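Local coordinates for proline iminopeptidase-related protein (Thermus thermophilus, PDB 2YYS), which is of unknown function but, as a member of peptidase family S33 with an alpha/beta-hydrolase fold, may act as a peptidase, at residues 139-144 with 168-173; 145-150 with 154-159; 218-223 with 276-281. All blocks are in the same frame, centred on the assembly; numbering follows the deposited sequence.

Contact 1: residues 139-144 with 168-173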
# COMPACT_ATOMS: atom_id res chain seq x y z
N ALA A 139 -5.05 -3.48 20.03
CA ALA A 139 -5.23 -3.72 21.46
C ALA A 139 -6.69 -3.47 21.83
O ALA A 139 -7.28 -4.23 22.57
CB ALA A 139 -4.31 -2.81 22.26
N GLU A 140 -7.24 -2.38 21.30
CA GLU A 140 -8.65 -2.03 21.45
C GLU A 140 -9.57 -3.12 20.91
O GLU A 140 -10.57 -3.46 21.53
CB GLU A 140 -8.91 -0.71 20.73
CG GLU A 140 -10.35 -0.26 20.63
CD GLU A 140 -10.46 1.06 19.90
OE1 GLU A 140 -10.54 1.03 18.65
OE2 GLU A 140 -10.42 2.12 20.58
N ALA A 141 -9.22 -3.69 19.76
CA ALA A 141 -10.02 -4.75 19.15
C ALA A 141 -10.01 -6.02 19.99
O ALA A 141 -10.94 -6.80 19.91
CB ALA A 141 -9.53 -5.05 17.74
N ALA A 142 -8.94 -6.21 20.77
CA ALA A 142 -8.80 -7.37 21.64
C ALA A 142 -9.41 -7.14 23.04
O ALA A 142 -9.27 -7.98 23.91
CB ALA A 142 -7.33 -7.73 21.77
N GLY A 143 -10.06 -5.99 23.25
CA GLY A 143 -10.71 -5.68 24.52
C GLY A 143 -9.84 -5.01 25.58
O GLY A 143 -10.21 -4.97 26.74
N LEU A 144 -8.70 -4.45 25.16
CA LEU A 144 -7.74 -3.84 26.07
C LEU A 144 -7.72 -2.33 25.96
O LEU A 144 -7.99 -1.78 24.89
CB LEU A 144 -6.32 -4.34 25.77
CG LEU A 144 -6.12 -5.85 25.80
CD1 LEU A 144 -4.75 -6.20 25.25
CD2 LEU A 144 -6.27 -6.34 27.25
N ASP A 168 -8.37 -9.38 10.63
CA ASP A 168 -9.56 -9.71 9.85
C ASP A 168 -10.76 -8.84 10.29
O ASP A 168 -11.54 -8.36 9.47
CB ASP A 168 -9.95 -11.20 10.01
CG ASP A 168 -9.16 -12.15 9.09
OD1 ASP A 168 -8.33 -11.71 8.26
OD2 ASP A 168 -9.32 -13.40 9.15
N ARG A 169 -10.87 -8.64 11.60
CA ARG A 169 -11.94 -7.81 12.17
C ARG A 169 -11.81 -6.35 11.73
O ARG A 169 -12.80 -5.72 11.34
CB ARG A 169 -11.91 -7.91 13.70
CG ARG A 169 -13.25 -7.81 14.35
CD ARG A 169 -13.24 -8.15 15.85
NE ARG A 169 -12.85 -9.54 16.03
CZ ARG A 169 -12.05 -10.01 16.98
NH1 ARG A 169 -11.52 -9.23 17.92
NH2 ARG A 169 -11.79 -11.30 16.99
N LEU A 170 -10.60 -5.82 11.80
CA LEU A 170 -10.33 -4.46 11.35
C LEU A 170 -10.54 -4.31 9.85
O LEU A 170 -11.10 -3.32 9.39
CB LEU A 170 -8.90 -4.05 11.73
CG LEU A 170 -8.58 -4.06 13.23
CD1 LEU A 170 -7.17 -3.55 13.45
CD2 LEU A 170 -9.57 -3.23 14.04
N MET A 171 -10.11 -5.30 9.08
CA MET A 171 -10.09 -5.20 7.62
C MET A 171 -11.40 -5.51 6.88
O MET A 171 -11.66 -4.96 5.81
CB MET A 171 -9.01 -6.12 7.06
CG MET A 171 -7.59 -5.63 7.31
SD MET A 171 -6.42 -6.69 6.51
CE MET A 171 -4.91 -5.82 6.77
N PHE A 172 -12.22 -6.41 7.44
CA PHE A 172 -13.35 -6.99 6.71
C PHE A 172 -14.67 -6.78 7.47
O PHE A 172 -14.95 -7.48 8.44
CB PHE A 172 -13.12 -8.49 6.47
CG PHE A 172 -11.93 -8.79 5.62
CD1 PHE A 172 -11.91 -8.44 4.28
CD2 PHE A 172 -10.81 -9.40 6.16
CE1 PHE A 172 -10.80 -8.70 3.49
CE2 PHE A 172 -9.69 -9.66 5.37
CZ PHE A 172 -9.69 -9.32 4.05
N PRO A 173 -15.47 -5.81 7.03
CA PRO A 173 -16.78 -5.58 7.65
C PRO A 173 -17.77 -6.74 7.47
O PRO A 173 -18.63 -6.90 8.33
CB PRO A 173 -17.31 -4.33 6.94
CG PRO A 173 -16.52 -4.26 5.65
CD PRO A 173 -15.18 -4.84 5.96

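Contact 2: residues 145-150 with 154-159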
# COMPACT_ATOMS: atom_id res chain seq x y z
N ALA A 145 -7.40 -1.68 27.07
CA ALA A 145 -7.07 -0.27 27.09
C ALA A 145 -5.66 -0.13 26.55
O ALA A 145 -4.75 -0.77 27.07
CB ALA A 145 -7.14 0.26 28.52
N PRO A 146 -5.49 0.66 25.49
CA PRO A 146 -4.15 0.90 24.93
C PRO A 146 -3.13 1.46 25.94
O PRO A 146 -3.41 2.37 26.71
CB PRO A 146 -4.42 1.91 23.81
CG PRO A 146 -5.86 1.74 23.45
CD PRO A 146 -6.54 1.35 24.72
N LEU A 147 -1.94 0.87 25.93
CA LEU A 147 -0.82 1.37 26.71
C LEU A 147 -0.06 2.44 25.90
O LEU A 147 -0.26 2.55 24.69
CB LEU A 147 0.11 0.21 27.07
CG LEU A 147 -0.57 -0.89 27.90
CD1 LEU A 147 0.17 -2.21 27.78
CD2 LEU A 147 -0.68 -0.47 29.37
N PRO A 148 0.77 3.24 26.58
CA PRO A 148 1.61 4.22 25.87
C PRO A 148 2.63 3.58 24.91
O PRO A 148 2.95 4.19 23.90
CB PRO A 148 2.33 4.97 27.01
CG PRO A 148 1.53 4.69 28.25
CD PRO A 148 0.94 3.32 28.04
N ASP A 149 3.10 2.37 25.21
CA ASP A 149 4.13 1.73 24.40
C ASP A 149 3.49 0.87 23.29
O ASP A 149 2.79 -0.10 23.58
CB ASP A 149 5.02 0.88 25.31
CG ASP A 149 6.18 0.25 24.58
OD1 ASP A 149 6.04 -0.15 23.41
OD2 ASP A 149 7.29 0.10 25.10
N PRO A 150 3.71 1.23 22.03
CA PRO A 150 3.05 0.55 20.91
C PRO A 150 3.43 -0.92 20.72
O PRO A 150 2.56 -1.71 20.35
CB PRO A 150 3.45 1.38 19.69
CG PRO A 150 4.68 2.14 20.09
CD PRO A 150 4.59 2.32 21.56
N LEU A 154 0.88 -4.27 20.89
CA LEU A 154 0.89 -5.38 19.95
C LEU A 154 1.04 -6.72 20.67
O LEU A 154 0.27 -7.65 20.44
CB LEU A 154 2.02 -5.19 18.95
CG LEU A 154 2.09 -6.17 17.79
CD1 LEU A 154 0.90 -6.04 16.84
CD2 LEU A 154 3.40 -5.94 17.04
N LYS A 155 2.04 -6.80 21.55
CA LYS A 155 2.34 -8.02 22.30
C LYS A 155 1.14 -8.45 23.16
O LYS A 155 0.79 -9.61 23.18
CB LYS A 155 3.60 -7.82 23.17
CG LYS A 155 3.90 -8.97 24.15
CD LYS A 155 5.32 -8.89 24.75
CE LYS A 155 5.46 -7.76 25.78
NZ LYS A 155 4.60 -7.93 26.99
N GLU A 156 0.52 -7.50 23.85
CA GLU A 156 -0.62 -7.80 24.71
C GLU A 156 -1.88 -8.21 23.93
O GLU A 156 -2.66 -9.04 24.40
CB GLU A 156 -0.91 -6.60 25.63
CG GLU A 156 0.19 -6.33 26.66
CD GLU A 156 0.45 -7.51 27.58
OE1 GLU A 156 -0.52 -7.98 28.21
OE2 GLU A 156 1.61 -7.97 27.67
N ALA A 157 -2.08 -7.61 22.76
CA ALA A 157 -3.17 -7.98 21.87
C ALA A 157 -2.99 -9.43 21.39
O ALA A 157 -3.96 -10.18 21.37
CB ALA A 157 -3.23 -7.05 20.68
N LEU A 158 -1.75 -9.79 21.04
CA LEU A 158 -1.44 -11.10 20.47
C LEU A 158 -1.41 -12.21 21.51
O LEU A 158 -1.44 -13.38 21.15
CB LEU A 158 -0.13 -11.05 19.68
CG LEU A 158 -0.08 -10.12 18.44
CD1 LEU A 158 1.10 -10.45 17.52
CD2 LEU A 158 -1.39 -10.11 17.65
N LYS A 159 -1.38 -11.85 22.79
CA LYS A 159 -1.57 -12.82 23.86
C LYS A 159 -3.03 -13.26 23.91
O LYS A 159 -3.32 -14.41 24.25
CB LYS A 159 -1.18 -12.23 25.22
CG LYS A 159 0.33 -12.22 25.50
CD LYS A 159 0.60 -11.86 26.98
CE LYS A 159 2.05 -11.43 27.21
NZ LYS A 159 2.18 -10.64 28.48

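Contact 3: residues 218-223 with 276-281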
# COMPACT_ATOMS: atom_id res chain seq x y z
N ARG A 218 2.12 19.84 -3.39
CA ARG A 218 1.76 20.55 -4.61
C ARG A 218 1.24 19.61 -5.69
O ARG A 218 0.24 19.89 -6.34
CB ARG A 218 3.01 21.26 -5.13
CG ARG A 218 2.83 21.99 -6.43
CD ARG A 218 3.73 23.20 -6.55
NE ARG A 218 3.76 23.77 -7.90
CZ ARG A 218 2.75 24.41 -8.51
NH1 ARG A 218 1.56 24.58 -7.92
NH2 ARG A 218 2.93 24.89 -9.74
N ARG A 219 1.94 18.50 -5.90
CA ARG A 219 1.51 17.50 -6.88
C ARG A 219 0.17 16.88 -6.48
O ARG A 219 -0.17 16.84 -5.31
CB ARG A 219 2.56 16.39 -7.02
CG ARG A 219 3.81 16.79 -7.81
CD ARG A 219 5.00 15.87 -7.57
NE ARG A 219 5.44 15.97 -6.19
CZ ARG A 219 6.55 15.45 -5.69
NH1 ARG A 219 6.82 15.65 -4.41
NH2 ARG A 219 7.38 14.73 -6.44
N PRO A 220 -0.58 16.42 -7.46
CA PRO A 220 -1.87 15.76 -7.22
C PRO A 220 -1.76 14.49 -6.38
O PRO A 220 -1.01 13.58 -6.70
CB PRO A 220 -2.38 15.43 -8.63
CG PRO A 220 -1.30 15.74 -9.57
CD PRO A 220 -0.27 16.53 -8.90
N LEU A 221 -2.55 14.46 -5.31
CA LEU A 221 -2.54 13.39 -4.32
C LEU A 221 -3.99 13.17 -3.90
O LEU A 221 -4.73 14.13 -3.65
CB LEU A 221 -1.68 13.84 -3.13
CG LEU A 221 -0.90 12.86 -2.26
CD1 LEU A 221 -0.07 11.93 -3.06
CD2 LEU A 221 0.02 13.65 -1.33
N TYR A 222 -4.41 11.91 -3.81
CA TYR A 222 -5.78 11.56 -3.43
C TYR A 222 -5.73 10.45 -2.40
O TYR A 222 -4.90 9.55 -2.47
CB TYR A 222 -6.55 11.05 -4.65
CG TYR A 222 -7.74 11.88 -5.08
CD1 TYR A 222 -7.55 13.12 -5.67
CD2 TYR A 222 -9.06 11.42 -4.90
CE1 TYR A 222 -8.63 13.91 -6.09
CE2 TYR A 222 -10.16 12.20 -5.31
CZ TYR A 222 -9.94 13.45 -5.90
OH TYR A 222 -10.99 14.25 -6.32
N VAL A 223 -6.65 10.50 -1.45
CA VAL A 223 -6.80 9.47 -0.45
C VAL A 223 -8.18 8.83 -0.62
O VAL A 223 -9.19 9.53 -0.64
CB VAL A 223 -6.67 10.03 0.98
CG1 VAL A 223 -6.92 8.94 2.00
CG2 VAL A 223 -5.28 10.65 1.19
N LEU A 276 -5.17 13.21 -11.54
CA LEU A 276 -3.71 13.12 -11.64
C LEU A 276 -3.17 14.02 -12.76
O LEU A 276 -1.97 14.22 -12.86
CB LEU A 276 -3.27 11.67 -11.87
CG LEU A 276 -3.38 10.71 -10.68
CD1 LEU A 276 -2.92 9.32 -11.11
CD2 LEU A 276 -2.58 11.15 -9.45
N VAL A 277 -4.05 14.56 -13.59
CA VAL A 277 -3.66 15.46 -14.66
C VAL A 277 -4.42 16.80 -14.56
O VAL A 277 -5.29 17.09 -15.37
CB VAL A 277 -3.88 14.82 -16.05
CG1 VAL A 277 -2.96 15.46 -17.07
CG2 VAL A 277 -3.65 13.29 -16.01
N PRO A 278 -4.10 17.60 -13.56
CA PRO A 278 -4.81 18.88 -13.35
C PRO A 278 -4.56 19.94 -14.45
O PRO A 278 -5.37 20.85 -14.58
CB PRO A 278 -4.27 19.36 -12.00
CG PRO A 278 -2.94 18.73 -11.88
CD PRO A 278 -3.05 17.39 -12.55
N ALA A 279 -3.47 19.83 -15.20
CA ALA A 279 -3.26 20.73 -16.33
C ALA A 279 -4.36 20.54 -17.39
O ALA A 279 -4.75 21.49 -18.05
CB ALA A 279 -1.89 20.53 -16.94
N LEU A 280 -4.84 19.30 -17.53
CA LEU A 280 -5.93 18.99 -18.47
C LEU A 280 -7.33 19.14 -17.89
O LEU A 280 -8.17 19.79 -18.50
CB LEU A 280 -5.76 17.58 -19.05
CG LEU A 280 -4.40 17.29 -19.69
CD1 LEU A 280 -4.40 15.92 -20.35
CD2 LEU A 280 -3.99 18.34 -20.69
N ARG A 281 -7.59 18.56 -16.72
CA ARG A 281 -8.96 18.47 -16.17
C ARG A 281 -9.26 19.52 -15.12
O ARG A 281 -10.42 19.84 -14.87
CB ARG A 281 -9.23 17.10 -15.54
CG ARG A 281 -8.61 15.92 -16.26
CD ARG A 281 -9.55 15.19 -17.19
NE ARG A 281 -8.82 14.70 -18.36
CZ ARG A 281 -7.90 13.73 -18.35
NH1 ARG A 281 -7.59 13.09 -17.21
NH2 ARG A 281 -7.28 13.38 -19.48

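Contact 1: residues 139-144 with 168-173
Ala-141, at the end of one helix, meets Arg-169 and Leu-170 on another, both helices belonging to the helical insertion that follows strand 119-125 in this alpha/beta-hydrolase fold, where relatives carry their cap. The CA atoms of Ala-141 and Leu-170 are 7.8 Å apart, close enough for a methyl group on one side and a leucine on the other. Ala-141 points its CB at the partner helix, and being so small it accepts the longer residue without pushing the helices apart. From the opposite side Leu-170 reaches in with one branch: its CG is anti to the carbonyl carbon (chi1 -60°), and CD2 ends 4.1 Å from Ala-141 CB. Backbone hydrogen bonding with Gly-230 and side-chain contact with Thr-231 tie Leu-170 to a loop as well.

Helix 131-141 stops in a Schellman motif. Gly-143 takes a positive phi of 88°, where a CB would press on the preceding carbonyl oxygen. Leu-144 N returns to Ala-139 O at 3.0 Å, and Gly-143 N to Glu-140 O at 3.1 Å. Ala-141 O, in the last turn of the helix, lies at its C-terminal end, which is probably partly negative, a congenial place for a nearby cation. Arg-169 supplies one at the surface, although the stronger partner of its guanidinium is Glu-161, which forms a salt bridge through Arg-169 NH2. The arginine chain bends at chi3 (-64°), and the guanidinium presents its edge to the carbonyl, with Arg-169 NH1 3.2 Å from Ala-141 O.

Contact 2: residues 145-150 with 154-159
Leu-147 leans its CD1 against the aliphatic part of Glu-156, 4.3 Å from CG, while Pro-150 and Leu-154 are joined by an i+4 helical bond near the start of the helix. Leu-154 N donates to Pro-150 O at 3.1 Å with an N-H...O angle of 160°, and the same oxygen lies 3.8 Å from Leu-154 CB. Proline suits the first turn, since its missing N-H is not needed there, and its CB points away from 154-159.

The next shell includes a helix cap and a salt-bridge network. Asp-149 is the N-cap, its OD1 making weak bonds to the backbone N of Glu-151 and of Glu-152. In Glu-156, chi1 -67° and chi2 -60° fold the chain back, and two lysines grip one oxygen. Lys-155 NZ approaches Glu-156 OE2 nearly along the C-O axis at 3.1 Å. Lys-159 NZ reaches Glu-156 OE2 from the syn side at 2.8 Å. The lysines probably keep the acid ionised and hold its carboxylate while CG lies against Leu-147.

The linker 145-150 thus leads into helix 150-160 and folds along it. Leu-154 packs on Leu-138 of helix 131-141 and on Trp-206, and Ala-157 and Leu-158 on Leu-166 of helix 163-171.

Contact 3: residues 218-223 with 276-281
Pro-220 and Leu-276 bring their backbones together at a CA-CA distance of 5.5 Å, where a strand of the alpha/beta-hydrolase sheet begins and the chain leaves helix 262-274. Residues 221-223 are extended, entering strand 221-226 between strands 119-125 and 247-250. The other segment turns instead: after Leu-276 and Val-277 a short, weakly bonded helix forms around 278-281, with Arg-281 N bonded to Val-277 O at 3.0 Å. No hydrogen bond joins the segments; the contact rests on van der Waals packing at the surface, with carbonyl oxygens also touched.

Pro-220 carries most of it. Without an N-H it can serve the sheet only as an acceptor, and it pairs through its backbone with Ala-122, while its CB points at the other segment. The ring CB lies 4.0 Å from Leu-276 CA, and its CG is 3.7 Å from Leu-276 O. Leu-276 sets CG anti to its carbonyl carbon (chi1 -73°), which brings the end of the side chain nearer to Pro-220; CD2 comes 4.0 Å from Pro-220 O and 4.4 Å from Pro-220 CB. Leucine suits this place, its branched end meeting both Pro-220 and Ile-123 of strand 119-125. Two residues on from the proline, Tyr-222 packs on Ala-275 and on Ala-272 of helix 262-274, joining the sheet to this covering helix.

At the outer side stands Pro-278, a rigid residue that tolerates the early part of a helical turn, having no N-H to satisfy. Its ring crosses that of Pro-220 at about a right angle, with Pro-278 CD 3.8 Å from Pro-220 CG.

Contacts 1 and 2 share the helical insertion between strands 119-125 and 221-226, and contact 3 joins the start of strand 221-226, the strand after the insertion, to the C-terminal segment. Contact 2 is nested inside the chain loop closed by contact 1, and their centres are about 13 Å apart. Helix 150-160 connects them: Leu-144 CD1 packs 3.6 Å from Glu-156 O, and Ala-139 CA lies 4.0 Å from Ala-157 CB. Contact 3 comes later in the chain, its centre about 34 Å from that of contact 1 and about 39 Å from that of contact 2, and touches neither. The first two contacts therefore help build the insertion, while the third packs the end of the chain against the sheet.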